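Local coordinates for pyruvate formate-lyase 2 (Archaeoglobus fulgidus, PDB 2F3O), which is a glycyl radical enzyme of unknown function, probably a lyase related to pyruvate formate-lyase and glycerol dehydratase, at residues D4-L9 / D360-R365; E62-T67 / F256-Q261; D302-L307 / Y353-V358; I309-I314 / R365-H370. All blocks are in the same frame, centred on the assembly; numbering follows the deposited sequence.

Helix 297-310 ties the four contacts together. Its middle packs on helix 350-362 in interaction 3, whose centre lies about 9 Å from that of interaction 1, where helix 5-11 meets the end of helix 350-362; the salt bridge from R5 NE to D302 OD2, 3.1 Å, joins the two. Interaction 2 sets a loop on helix 250-267 and reaches interaction 4 through E62 OE2 and K310 NZ, 3.1 Å apart. Interaction 4 shares R365 with interaction 1 and lies deepest, its centre about 12 Å from that of the chain. There the side chain of Q366 is about 7 Å from a bound glycerol, and N368 ND2 hydrogen-bonds O of G752, the predicted radical glycine.

Interaction 1 of 4, residues D4-L9 / D360-R365; sequences DRIEKL and DRLRLR
R361 reaches helix 5-11 because its CG is anti to the backbone N (chi1 158°) and the chain then bends at chi2, while E7, also bent at chi2, swings its carboxylate round to the same guanidinium. The result is a three-residue salt-bridge network at the surface, joining the first modelled residues of the chain to the end of helix 350-362. One nitrogen serves both acids. NH2 of R361 bonds OD2 of D4 at 3.3 Å, nearly straight at 166°, on the syn lone pair of that oxygen, which lies near the guanidinium plane. The same NH2 bonds OE2 of E7 at 2.9 Å, but this bond is more bent, at 133°, and its acceptor is tilted from the plane. Two carboxylates brought this near each other would be expected to repel, and the positive charge beside both probably offsets that. I6 supplies the apolar side of the arrangement: its CG2 lies over one guanidinium face, toward the rim, and also touches L362 CD1 at 3.7 Å. Behind I6 stand F301 and D302 of helix 297-310. Just beyond L362, R363 takes a positive phi and turns back on the helix end, gripping D360 side-on, with NE bonded to D360 O and NH2 to D360 OD1, each at 3.0 Å.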
loop_
_atom_site.group_PDB
_atom_site.type_symbol
_atom_site.label_atom_id
_atom_site.label_comp_id
_atom_site.label_asym_id
_atom_site.label_seq_id
_atom_site.Cartn_x
_atom_site.Cartn_y
_atom_site.Cartn_z
ATOM N N ASP A 4 24.556 55.753 -14.080
ATOM C CA ASP A 4 23.459 54.735 -14.150
ATOM C C ASP A 4 23.285 53.942 -12.834
ATOM O O ASP A 4 24.120 54.022 -11.919
ATOM C CB ASP A 4 23.636 53.811 -15.373
ATOM C CG ASP A 4 24.556 52.613 -15.100
ATOM O OD1 ASP A 4 25.683 52.802 -14.592
ATOM O OD2 ASP A 4 24.153 51.469 -15.413
ATOM N N ARG A 5 22.199 53.173 -12.762
ATOM C CA ARG A 5 21.728 52.581 -11.507
ATOM C C ARG A 5 22.574 51.418 -10.988
ATOM O O ARG A 5 22.771 51.270 -9.780
ATOM C CB ARG A 5 20.275 52.134 -11.663
ATOM C CG ARG A 5 19.618 51.732 -10.369
ATOM C CD ARG A 5 18.442 50.860 -10.649
ATOM N NE ARG A 5 17.600 51.461 -11.665
ATOM C CZ ARG A 5 16.587 52.277 -11.405
ATOM N NH1 ARG A 5 16.273 52.588 -10.154
ATOM N NH2 ARG A 5 15.881 52.772 -12.407
ATOM N N ILE A 6 23.070 50.602 -11.908
ATOM C CA ILE A 6 23.887 49.438 -11.572
ATOM C C ILE A 6 25.149 49.823 -10.804
ATOM O O ILE A 6 25.495 49.183 -9.814
ATOM C CB ILE A 6 24.224 48.644 -12.850
ATOM C CG1 ILE A 6 22.952 47.986 -13.380
ATOM C CG2 ILE A 6 25.311 47.608 -12.618
ATOM C CD1 ILE A 6 23.172 47.180 -14.597
ATOM N N GLU A 7 25.782 50.914 -11.229
ATOM C CA GLU A 7 26.995 51.430 -10.597
ATOM C C GLU A 7 26.818 51.783 -9.114
ATOM O O GLU A 7 27.729 51.564 -8.306
ATOM C CB GLU A 7 27.482 52.667 -11.355
ATOM C CG GLU A 7 28.962 52.644 -11.712
ATOM C CD GLU A 7 29.236 51.758 -12.920
ATOM O OE1 GLU A 7 30.389 51.297 -13.089
ATOM O OE2 GLU A 7 28.282 51.517 -13.700
ATOM N N LYS A 8 25.649 52.316 -8.766
ATOM C CA LYS A 8 25.341 52.668 -7.381
ATOM C C LYS A 8 25.089 51.419 -6.544
ATOM O O LYS A 8 25.426 51.371 -5.357
ATOM C CB LYS A 8 24.124 53.594 -7.312
ATOM C CG LYS A 8 24.155 54.746 -8.305
ATOM C CD LYS A 8 22.865 55.534 -8.227
ATOM C CE LYS A 8 22.421 56.010 -9.598
ATOM N NZ LYS A 8 20.936 55.885 -9.738
ATOM N N LEU A 9 24.508 50.408 -7.183
ATOM C CA LEU A 9 24.184 49.149 -6.525
ATOM C C LEU A 9 25.403 48.240 -6.299
ATOM O O LEU A 9 25.493 47.565 -5.267
ATOM C CB LEU A 9 23.124 48.420 -7.340
ATOM C CG LEU A 9 21.696 48.931 -7.239
ATOM C CD1 LEU A 9 20.898 48.438 -8.421
ATOM C CD2 LEU A 9 21.110 48.441 -5.948
ATOM N N ASP A 360 27.492 39.023 -17.344
ATOM C CA ASP A 360 28.768 39.450 -17.920
ATOM C C ASP A 360 29.215 40.799 -17.357
ATOM O O ASP A 360 30.410 41.012 -17.081
ATOM C CB ASP A 360 28.665 39.536 -19.454
ATOM C CG ASP A 360 30.041 39.482 -20.154
ATOM O OD1 ASP A 360 31.078 39.273 -19.461
ATOM O OD2 ASP A 360 30.077 39.626 -21.409
ATOM N N ARG A 361 28.246 41.698 -17.194
ATOM C CA ARG A 361 28.506 43.037 -16.701
ATOM C C ARG A 361 28.926 43.002 -15.235
ATOM O O ARG A 361 29.894 43.652 -14.847
ATOM C CB ARG A 361 27.263 43.921 -16.885
ATOM C CG ARG A 361 27.195 45.153 -15.957
ATOM C CD ARG A 361 28.142 46.289 -16.381
ATOM N NE ARG A 361 27.889 47.537 -15.656
ATOM C CZ ARG A 361 26.899 48.391 -15.940
ATOM N NH1 ARG A 361 26.046 48.136 -16.938
ATOM N NH2 ARG A 361 26.758 49.505 -15.216
ATOM N N LEU A 362 28.210 42.218 -14.435
ATOM C CA LEU A 362 28.352 42.284 -12.993
ATOM C C LEU A 362 29.621 41.649 -12.484
ATOM O O LEU A 362 30.258 42.207 -11.606
ATOM C CB LEU A 362 27.146 41.661 -12.293
ATOM C CG LEU A 362 26.133 42.625 -11.665
ATOM C CD1 LEU A 362 26.227 44.003 -12.258
ATOM C CD2 LEU A 362 24.704 42.108 -11.759
ATOM N N ARG A 363 29.979 40.492 -13.032
ATOM C CA ARG A 363 31.149 39.717 -12.596
ATOM C C ARG A 363 31.345 39.589 -11.096
ATOM O O ARG A 363 32.474 39.672 -10.623
ATOM C CB ARG A 363 32.425 40.259 -13.220
ATOM C CG ARG A 363 32.258 40.465 -14.669
ATOM C CD ARG A 363 33.547 40.445 -15.405
ATOM N NE ARG A 363 33.303 40.182 -16.817
ATOM C CZ ARG A 363 34.264 40.124 -17.731
ATOM N NH1 ARG A 363 35.522 40.314 -17.369
ATOM N NH2 ARG A 363 33.968 39.841 -18.991
ATOM N N LEU A 364 30.248 39.405 -10.361
ATOM C CA LEU A 364 30.300 39.244 -8.914
ATOM C C LEU A 364 30.357 37.766 -8.567
ATOM O O LEU A 364 30.111 36.922 -9.435
ATOM C CB LEU A 364 29.071 39.868 -8.281
ATOM C CG LEU A 364 28.891 41.349 -8.574
ATOM C CD1 LEU A 364 27.489 41.787 -8.193
ATOM C CD2 LEU A 364 29.940 42.163 -7.819
ATOM N N ARG A 365 30.644 37.447 -7.304
ATOM C CA ARG A 365 30.744 36.047 -6.876
ATOM C C ARG A 365 29.416 35.298 -6.943
ATOM O O ARG A 365 29.395 34.066 -6.984
ATOM C CB ARG A 365 31.340 35.924 -5.467
ATOM C CG ARG A 365 30.497 36.527 -4.359
ATOM C CD ARG A 365 31.019 36.199 -2.941
ATOM N NE ARG A 365 30.375 35.036 -2.309
ATOM C CZ ARG A 365 29.198 35.061 -1.680
ATOM N NH1 ARG A 365 28.492 36.178 -1.612
ATOM N NH2 ARG A 365 28.705 33.959 -1.131
#

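Interaction 2 of 4, residues E62-T67 / F256-Q261; sequences ELIVGT and FVWLVQ
The polar part of this contact is a single hydrogen bond, from W258 NE1 to G66 O, at 2.7 Å and an N-H...O angle of 150°. The acceptor sits at the edge of the indole, close to the ring plane, whereas the donor is tilted 19° from the carbonyl plane of G66. A fully trans first torsion (chi1 180°) extends the indole from its helix to the loop, where it presents its five-membered edge. V65 O lies at that same edge, 3.2 Å from W258 CD1, a carbon. Residues 62-67 form an irregular loop laid against one face of helix 250-267, where side chains at successive turns meet its backbone: W251 bonds L63 O, Q255 bonds V65 N, and W258 bonds G66 O. One apolar contact meets the indole: I64 places CG2 3.7 Å from W258 CD1, approaching at a slant. Separately, L259 CD2 lies 3.9 Å from the carbonyl oxygen V65 O. G66, with a positive phi, brings its backbone up to the tryptophan with no side chain intervening, while the V65 side chain turns from this helix to I235 and C239 of helix 227-241. The indole also touches L307 and K310 of helix 297-310.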
loop_
_atom_site.group_PDB
_atom_site.type_symbol
_atom_site.label_atom_id
_atom_site.label_comp_id
_atom_site.label_asym_id
_atom_site.label_seq_id
_atom_site.Cartn_x
_atom_site.Cartn_y
_atom_site.Cartn_z
ATOM N N GLU A 62 17.277 50.824 -5.237
ATOM C CA GLU A 62 16.730 49.484 -5.467
ATOM C C GLU A 62 15.341 49.450 -6.076
ATOM O O GLU A 62 14.504 50.294 -5.786
ATOM C CB GLU A 62 16.750 48.651 -4.188
ATOM C CG GLU A 62 17.980 47.759 -4.105
ATOM C CD GLU A 62 18.045 46.912 -2.847
ATOM O OE1 GLU A 62 19.002 46.112 -2.746
ATOM O OE2 GLU A 62 17.159 47.044 -1.968
ATOM N N LEU A 63 15.125 48.451 -6.921
ATOM C CA LEU A 63 13.846 48.167 -7.538
ATOM C C LEU A 63 13.297 46.864 -6.996
ATOM O O LEU A 63 12.090 46.613 -7.050
ATOM C CB LEU A 63 14.014 48.023 -9.038
ATOM C CG LEU A 63 14.394 49.293 -9.787
ATOM C CD1 LEU A 63 14.179 49.073 -11.272
ATOM C CD2 LEU A 63 13.575 50.469 -9.295
ATOM N N ILE A 64 14.201 46.020 -6.508
ATOM C CA ILE A 64 13.836 44.755 -5.886
ATOM C C ILE A 64 14.369 44.785 -4.452
ATOM O O ILE A 64 15.562 45.023 -4.221
ATOM C CB ILE A 64 14.319 43.517 -6.712
ATOM C CG1 ILE A 64 13.230 43.046 -7.667
ATOM C CG2 ILE A 64 14.559 42.326 -5.831
ATOM C CD1 ILE A 64 13.099 43.834 -8.907
ATOM N N VAL A 65 13.465 44.610 -3.491
ATOM C CA VAL A 65 13.808 44.771 -2.075
ATOM C C VAL A 65 13.688 43.468 -1.301
ATOM O O VAL A 65 13.019 42.525 -1.731
ATOM C CB VAL A 65 12.949 45.874 -1.383
ATOM C CG1 VAL A 65 13.070 47.164 -2.130
ATOM C CG2 VAL A 65 11.493 45.468 -1.312
ATOM N N GLY A 66 14.326 43.426 -0.143
ATOM C CA GLY A 66 14.387 42.194 0.623
ATOM C C GLY A 66 15.802 41.822 1.011
ATOM O O GLY A 66 16.392 40.907 0.445
ATOM N N THR A 67 16.356 42.536 1.979
ATOM C CA THR A 67 17.661 42.188 2.481
ATOM C C THR A 67 17.600 40.795 3.091
ATOM O O THR A 67 16.580 40.398 3.659
ATOM C CB THR A 67 18.198 43.212 3.514
ATOM O OG1 THR A 67 17.248 43.406 4.567
ATOM C CG2 THR A 67 18.466 44.533 2.853
ATOM N N PHE A 256 8.236 39.048 -6.508
ATOM C CA PHE A 256 7.703 37.806 -5.929
ATOM C C PHE A 256 8.822 36.834 -5.581
ATOM O O PHE A 256 9.042 36.565 -4.396
ATOM C CB PHE A 256 6.734 37.124 -6.891
ATOM C CG PHE A 256 5.958 35.978 -6.296
ATOM C CD1 PHE A 256 6.587 34.813 -5.872
ATOM C CD2 PHE A 256 4.574 36.046 -6.228
ATOM C CE1 PHE A 256 5.867 33.769 -5.358
ATOM C CE2 PHE A 256 3.842 34.989 -5.711
ATOM C CZ PHE A 256 4.494 33.847 -5.276
ATOM N N VAL A 257 9.517 36.319 -6.604
ATOM C CA VAL A 257 10.587 35.351 -6.376
ATOM C C VAL A 257 11.633 35.818 -5.353
ATOM O O VAL A 257 11.963 35.057 -4.444
ATOM C CB VAL A 257 11.207 34.717 -7.681
ATOM C CG1 VAL A 257 10.696 35.342 -8.932
ATOM C CG2 VAL A 257 12.742 34.711 -7.648
ATOM N N TRP A 258 12.079 37.070 -5.413
ATOM C CA TRP A 258 13.079 37.481 -4.437
ATOM C C TRP A 258 12.588 37.566 -2.968
ATOM O O TRP A 258 13.349 37.275 -2.023
ATOM C CB TRP A 258 13.843 38.740 -4.868
ATOM C CG TRP A 258 14.815 39.083 -3.834
ATOM C CD1 TRP A 258 14.690 40.059 -2.886
ATOM C CD2 TRP A 258 16.024 38.376 -3.527
ATOM N NE1 TRP A 258 15.758 40.021 -2.030
ATOM C CE2 TRP A 258 16.595 38.999 -2.402
ATOM C CE3 TRP A 258 16.692 37.292 -4.103
ATOM C CZ2 TRP A 258 17.801 38.570 -1.847
ATOM C CZ3 TRP A 258 17.884 36.877 -3.558
ATOM C CH2 TRP A 258 18.425 37.508 -2.442
ATOM N N LEU A 259 11.324 37.930 -2.761
ATOM C CA LEU A 259 10.817 37.933 -1.400
ATOM C C LEU A 259 10.847 36.533 -0.805
ATOM O O LEU A 259 11.435 36.349 0.271
ATOM C CB LEU A 259 9.431 38.559 -1.281
ATOM C CG LEU A 259 9.465 40.094 -1.165
ATOM C CD1 LEU A 259 8.067 40.723 -1.331
ATOM C CD2 LEU A 259 10.163 40.626 0.097
ATOM N N VAL A 260 10.282 35.544 -1.508
ATOM C CA VAL A 260 10.308 34.172 -0.984
ATOM C C VAL A 260 11.734 33.608 -0.927
ATOM O O VAL A 260 12.097 32.912 0.018
ATOM C CB VAL A 260 9.242 33.223 -1.636
ATOM C CG1 VAL A 260 8.603 33.863 -2.800
ATOM C CG2 VAL A 260 9.812 31.852 -1.995
ATOM N N GLN A 261 12.563 33.998 -1.885
ATOM C CA GLN A 261 13.960 33.640 -1.844
ATOM C C GLN A 261 14.659 34.133 -0.563
ATOM O O GLN A 261 15.351 33.353 0.098
ATOM C CB GLN A 261 14.655 34.140 -3.100
ATOM C CG GLN A 261 16.089 33.773 -3.188
ATOM C CD GLN A 261 16.327 32.379 -3.681
ATOM O OE1 GLN A 261 15.398 31.634 -4.007
ATOM N NE2 GLN A 261 17.597 32.014 -3.750
#

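Interaction 3 of 4, residues D302-L307 / Y353-V358; sequences DILANL and YLMLEV
The helix that carries L304 and A305 to V358 is held by its own backbone bonds, such as N306 N to D302 O at 3.0 Å, and the partner helix likewise by V358 N to L354 O at 3.1 Å; no hydrogen bond passes between segments 302-307 and 353-358. The axes of the two helical segments approach to 9.8 Å, with 56° between their N-to-C directions. Helix 350-362 is the connecting helix of a beta-alpha-beta crossover between the adjacent parallel strands 334-338 and 368-373, and helix 297-310 packs against it. L304 reaches across with its two methyls parted: CD1 meets L354 CD1 at 3.9 Å, and CD2 meets M355 CE at 3.8 Å, each partner side chain crossing it at about a right angle. The chain of M355, extended beyond CG, brings CE there. V358 meets the base of L304, CG1 4.4 Å from L304 CB, and rests CG2 on the helix backbone, 3.7 Å from A305 CA. The small A305 side chain is consistent with the close backbones, the CA atoms of A305 and V358 being 5.9 Å apart. F250 and F301 extend the apolar surroundings. With side chains meeting through carbon atoms, the crossing probably rests on van der Waals contact and the burial of apolar surface.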
loop_
_atom_site.group_PDB
_atom_site.type_symbol
_atom_site.label_atom_id
_atom_site.label_comp_id
_atom_site.label_asym_id
_atom_site.label_seq_id
_atom_site.Cartn_x
_atom_site.Cartn_y
_atom_site.Cartn_z
ATOM N N ASP A 302 17.715 46.288 -15.441
ATOM C CA ASP A 302 18.012 46.820 -14.107
ATOM C C ASP A 302 17.348 45.981 -13.032
ATOM O O ASP A 302 17.924 45.764 -11.961
ATOM C CB ASP A 302 17.531 48.275 -13.971
ATOM C CG ASP A 302 18.618 49.315 -14.298
ATOM O OD1 ASP A 302 19.828 48.962 -14.318
ATOM O OD2 ASP A 302 18.239 50.498 -14.514
ATOM N N ILE A 303 16.132 45.527 -13.333
ATOM C CA ILE A 303 15.371 44.624 -12.467
ATOM C C ILE A 303 16.139 43.311 -12.201
ATOM O O ILE A 303 16.325 42.900 -11.048
ATOM C CB ILE A 303 13.986 44.340 -13.094
ATOM C CG1 ILE A 303 13.059 45.552 -12.953
ATOM C CG2 ILE A 303 13.327 43.178 -12.458
ATOM C CD1 ILE A 303 11.790 45.437 -13.773
ATOM N N LEU A 304 16.638 42.697 -13.269
ATOM C CA LEU A 304 17.410 41.468 -13.159
ATOM C C LEU A 304 18.731 41.717 -12.478
ATOM O O LEU A 304 19.173 40.896 -11.678
ATOM C CB LEU A 304 17.642 40.863 -14.533
ATOM C CG LEU A 304 16.344 40.425 -15.197
ATOM C CD1 LEU A 304 16.548 40.245 -16.681
ATOM C CD2 LEU A 304 15.796 39.162 -14.538
ATOM N N ALA A 305 19.340 42.860 -12.776
ATOM C CA ALA A 305 20.599 43.262 -12.145
ATOM C C ALA A 305 20.487 43.342 -10.628
ATOM O O ALA A 305 21.375 42.868 -9.910
ATOM C CB ALA A 305 21.084 44.591 -12.710
ATOM N N ASN A 306 19.379 43.920 -10.166
ATOM C CA ASN A 306 19.083 44.053 -8.754
ATOM C C ASN A 306 18.993 42.710 -8.033
ATOM O O ASN A 306 19.506 42.560 -6.922
ATOM C CB ASN A 306 17.761 44.774 -8.608
ATOM C CG ASN A 306 17.626 45.483 -7.284
ATOM O OD1 ASN A 306 18.090 45.033 -6.234
ATOM N ND2 ASN A 306 16.983 46.612 -7.330
ATOM N N LEU A 307 18.325 41.753 -8.677
ATOM C CA LEU A 307 18.216 40.382 -8.176
ATOM C C LEU A 307 19.596 39.712 -8.056
ATOM O O LEU A 307 19.948 39.201 -6.986
ATOM C CB LEU A 307 17.332 39.577 -9.121
ATOM C CG LEU A 307 16.388 38.467 -8.652
ATOM C CD1 LEU A 307 16.098 37.583 -9.845
ATOM C CD2 LEU A 307 16.961 37.638 -7.553
ATOM N N TYR A 353 19.321 35.582 -23.185
ATOM C CA TYR A 353 20.399 36.482 -23.603
ATOM C C TYR A 353 20.622 37.605 -22.599
ATOM O O TYR A 353 21.760 37.915 -22.237
ATOM C CB TYR A 353 20.073 37.090 -24.964
ATOM C CG TYR A 353 20.221 36.143 -26.126
ATOM C CD1 TYR A 353 19.114 35.513 -26.677
ATOM C CD2 TYR A 353 21.469 35.895 -26.688
ATOM C CE1 TYR A 353 19.243 34.646 -27.757
ATOM C CE2 TYR A 353 21.614 35.029 -27.762
ATOM C CZ TYR A 353 20.501 34.404 -28.295
ATOM O OH TYR A 353 20.645 33.538 -29.368
ATOM N N LEU A 354 19.513 38.200 -22.164
ATOM C CA LEU A 354 19.512 39.249 -21.157
ATOM C C LEU A 354 20.246 38.811 -19.920
ATOM O O LEU A 354 21.099 39.522 -19.421
ATOM C CB LEU A 354 18.087 39.609 -20.755
ATOM C CG LEU A 354 17.560 40.915 -21.313
ATOM C CD1 LEU A 354 16.444 41.408 -20.406
ATOM C CD2 LEU A 354 18.694 41.933 -21.412
ATOM N N MET A 355 19.926 37.616 -19.452
ATOM C CA MET A 355 20.516 37.113 -18.240
ATOM C C MET A 355 22.014 36.866 -18.351
ATOM O O MET A 355 22.731 37.005 -17.371
ATOM C CB MET A 355 19.752 35.894 -17.757
ATOM C CG MET A 355 18.480 36.301 -17.083
ATOM S SD MET A 355 17.330 34.953 -16.979
ATOM C CE MET A 355 15.918 35.740 -16.226
ATOM N N LEU A 356 22.476 36.543 -19.556
ATOM C CA LEU A 356 23.892 36.361 -19.825
ATOM C C LEU A 356 24.590 37.714 -19.741
ATOM O O LEU A 356 25.685 37.821 -19.178
ATOM C CB LEU A 356 24.085 35.771 -21.224
ATOM C CG LEU A 356 25.195 34.780 -21.590
ATOM C CD1 LEU A 356 25.487 34.941 -23.068
ATOM C CD2 LEU A 356 26.488 34.909 -20.785
ATOM N N GLU A 357 23.941 38.737 -20.297
ATOM C CA GLU A 357 24.471 40.105 -20.310
ATOM C C GLU A 357 24.665 40.700 -18.934
ATOM O O GLU A 357 25.722 41.247 -18.658
ATOM C CB GLU A 357 23.550 41.028 -21.080
ATOM C CG GLU A 357 23.878 41.218 -22.522
ATOM C CD GLU A 357 23.255 42.500 -23.033
ATOM O OE1 GLU A 357 22.318 42.410 -23.863
ATOM O OE2 GLU A 357 23.676 43.594 -22.566
ATOM N N VAL A 358 23.640 40.604 -18.086
ATOM C CA VAL A 358 23.733 41.092 -16.713
ATOM C C VAL A 358 24.797 40.310 -15.943
ATOM O O VAL A 358 25.555 40.891 -15.166
ATOM C CB VAL A 358 22.351 41.140 -15.991
ATOM C CG1 VAL A 358 21.541 39.989 -16.350
ATOM C CG2 VAL A 358 22.485 41.159 -14.495
#

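Interaction 4 of 4, residues I309-I314 / R365-H370; sequences IKTNEI and RQPNVH
A type I beta turn from K310 to E313 receives the segment leading into strand 368-373, whose N368 hydrogen-bonds O of G752, the predicted radical glycine. R365 stretches alongside N312 in the opposite direction, its CG 3.3 Å from N312 OD1 and its chain bent at chi3 (-95°), so that its guanidinium reaches the carbonyl of I314. NH1 bonds I314 O at 2.8 Å, with an N-H...O angle of 135°; NH2 adds a weak bond to the same oxygen and also bonds Q329 O. N312 ND2 lies 2.8 Å from Q366 O. A water links the two sides, donating to N312 O at 2.8 Å and accepting from R365 NH1 at 2.9 Å. Q366 CG lies over the centre of one guanidinium face, 3.5 Å above it, while the amide of Q366 turns to N332. T311 OG1, bonded to W308 O, sits 3.5 Å from Q366 CB. The turn after helix 297-310 thus lies beside helix 250-267, where W258 touches T311, and against the segment joining helix 350-362 to strand 368-373, itself paired with strands 334-338 and 396-400.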
loop_
_atom_site.group_PDB
_atom_site.type_symbol
_atom_site.label_atom_id
_atom_site.label_comp_id
_atom_site.label_asym_id
_atom_site.label_seq_id
_atom_site.Cartn_x
_atom_site.Cartn_y
_atom_site.Cartn_z
ATOM N N ILE A 309 22.504 41.053 -7.920
ATOM C CA ILE A 309 23.288 41.761 -6.898
ATOM C C ILE A 309 22.869 41.416 -5.464
ATOM O O ILE A 309 23.717 41.309 -4.564
ATOM C CB ILE A 309 23.294 43.314 -7.136
ATOM C CG1 ILE A 309 24.117 43.659 -8.373
ATOM C CG2 ILE A 309 23.891 44.085 -5.959
ATOM C CD1 ILE A 309 24.185 45.116 -8.673
ATOM N N LYS A 310 21.575 41.188 -5.255
ATOM C CA LYS A 310 21.113 40.887 -3.906
ATOM C C LYS A 310 21.572 39.540 -3.375
ATOM O O LYS A 310 21.829 39.433 -2.188
ATOM C CB LYS A 310 19.608 41.099 -3.746
ATOM C CG LYS A 310 19.250 42.576 -3.684
ATOM C CD LYS A 310 17.904 42.846 -3.053
ATOM C CE LYS A 310 18.050 43.042 -1.562
ATOM N NZ LYS A 310 17.123 44.077 -1.034
ATOM N N THR A 311 21.756 38.544 -4.244
ATOM C CA THR A 311 22.261 37.232 -3.793
ATOM C C THR A 311 23.703 37.251 -3.263
ATOM O O THR A 311 24.195 36.240 -2.769
ATOM C CB THR A 311 22.169 36.145 -4.871
ATOM O OG1 THR A 311 23.271 36.275 -5.770
ATOM C CG2 THR A 311 20.863 36.247 -5.637
ATOM N N ASN A 312 24.367 38.401 -3.356
ATOM C CA ASN A 312 25.690 38.594 -2.772
ATOM C C ASN A 312 25.657 39.034 -1.315
ATOM O O ASN A 312 26.708 39.235 -0.716
ATOM C CB ASN A 312 26.457 39.646 -3.550
ATOM C CG ASN A 312 26.933 39.151 -4.877
ATOM O OD1 ASN A 312 27.983 38.521 -4.972
ATOM N ND2 ASN A 312 26.176 39.461 -5.929
ATOM N N GLU A 313 24.465 39.206 -0.752
ATOM C CA GLU A 313 24.342 39.633 0.632
ATOM C C GLU A 313 24.739 38.547 1.636
ATOM O O GLU A 313 25.100 38.858 2.772
ATOM C CB GLU A 313 22.943 40.192 0.916
ATOM C CG GLU A 313 22.638 41.471 0.157
ATOM C CD GLU A 313 21.187 41.941 0.301
ATOM O OE1 GLU A 313 20.422 41.317 1.063
ATOM O OE2 GLU A 313 20.814 42.944 -0.348
ATOM N N ILE A 314 24.690 37.279 1.235
ATOM C CA ILE A 314 25.156 36.227 2.138
ATOM C C ILE A 314 26.509 35.640 1.799
ATOM O O ILE A 314 26.947 35.572 0.661
ATOM C CB ILE A 314 24.140 35.068 2.425
ATOM C CG1 ILE A 314 23.837 34.249 1.176
ATOM C CG2 ILE A 314 22.881 35.583 3.047
ATOM C CD1 ILE A 314 23.183 32.920 1.489
ATOM N N ARG A 365 30.644 37.447 -7.304
ATOM C CA ARG A 365 30.744 36.047 -6.876
ATOM C C ARG A 365 29.416 35.298 -6.943
ATOM O O ARG A 365 29.395 34.066 -6.984
ATOM C CB ARG A 365 31.340 35.924 -5.467
ATOM C CG ARG A 365 30.497 36.527 -4.359
ATOM C CD ARG A 365 31.019 36.199 -2.941
ATOM N NE ARG A 365 30.375 35.036 -2.309
ATOM C CZ ARG A 365 29.198 35.061 -1.680
ATOM N NH1 ARG A 365 28.492 36.178 -1.612
ATOM N NH2 ARG A 365 28.705 33.959 -1.131
ATOM N N GLN A 366 28.309 36.037 -6.961
ATOM C CA GLN A 366 27.022 35.392 -6.839
ATOM C C GLN A 366 25.836 36.018 -7.552
ATOM O O GLN A 366 25.574 37.213 -7.396
ATOM C CB GLN A 366 26.588 35.277 -5.361
ATOM C CG GLN A 366 27.217 34.185 -4.513
ATOM C CD GLN A 366 26.837 32.789 -4.918
ATOM O OE1 GLN A 366 25.765 32.562 -5.440
ATOM N NE2 GLN A 366 27.715 31.835 -4.652
ATOM N N PRO A 367 25.284 35.290 -8.519
ATOM C CA PRO A 367 24.528 34.073 -8.361
ATOM C C PRO A 367 25.433 33.043 -9.062
ATOM O O PRO A 367 26.350 33.414 -9.806
ATOM C CB PRO A 367 23.242 34.332 -9.153
ATOM C CG PRO A 367 23.465 35.592 -9.875
ATOM C CD PRO A 367 24.931 35.946 -9.779
ATOM N N ASN A 368 25.246 31.763 -8.809
ATOM C CA ASN A 368 26.014 30.820 -9.569
ATOM C C ASN A 368 25.257 30.615 -10.839
ATOM O O ASN A 368 24.252 29.930 -10.837
ATOM C CB ASN A 368 26.158 29.500 -8.832
ATOM C CG ASN A 368 27.380 28.743 -9.276
ATOM O OD1 ASN A 368 27.947 29.034 -10.320
ATOM N ND2 ASN A 368 27.802 27.777 -8.480
ATOM N N VAL A 369 25.707 31.221 -11.927
ATOM C CA VAL A 369 24.944 31.090 -13.169
ATOM C C VAL A 369 25.285 29.870 -14.033
ATOM O O VAL A 369 26.438 29.634 -14.417
ATOM C CB VAL A 369 24.776 32.427 -13.904
ATOM C CG1 VAL A 369 25.606 33.484 -13.219
ATOM C CG2 VAL A 369 25.027 32.304 -15.389
ATOM N N HIS A 370 24.247 29.093 -14.314
ATOM C CA HIS A 370 24.396 27.813 -14.957
ATOM C C HIS A 370 23.709 27.816 -16.287
ATOM O O HIS A 370 22.515 28.075 -16.378
ATOM C CB HIS A 370 23.776 26.750 -14.090
ATOM C CG HIS A 370 24.488 26.543 -12.796
ATOM N ND1 HIS A 370 23.897 25.939 -11.711
ATOM C CD2 HIS A 370 25.746 26.854 -12.412
ATOM C CE1 HIS A 370 24.760 25.874 -10.718
ATOM N NE2 HIS A 370 25.890 26.429 -11.114
HETATM O O HOH W 1 29.214 38.949 -1.856
#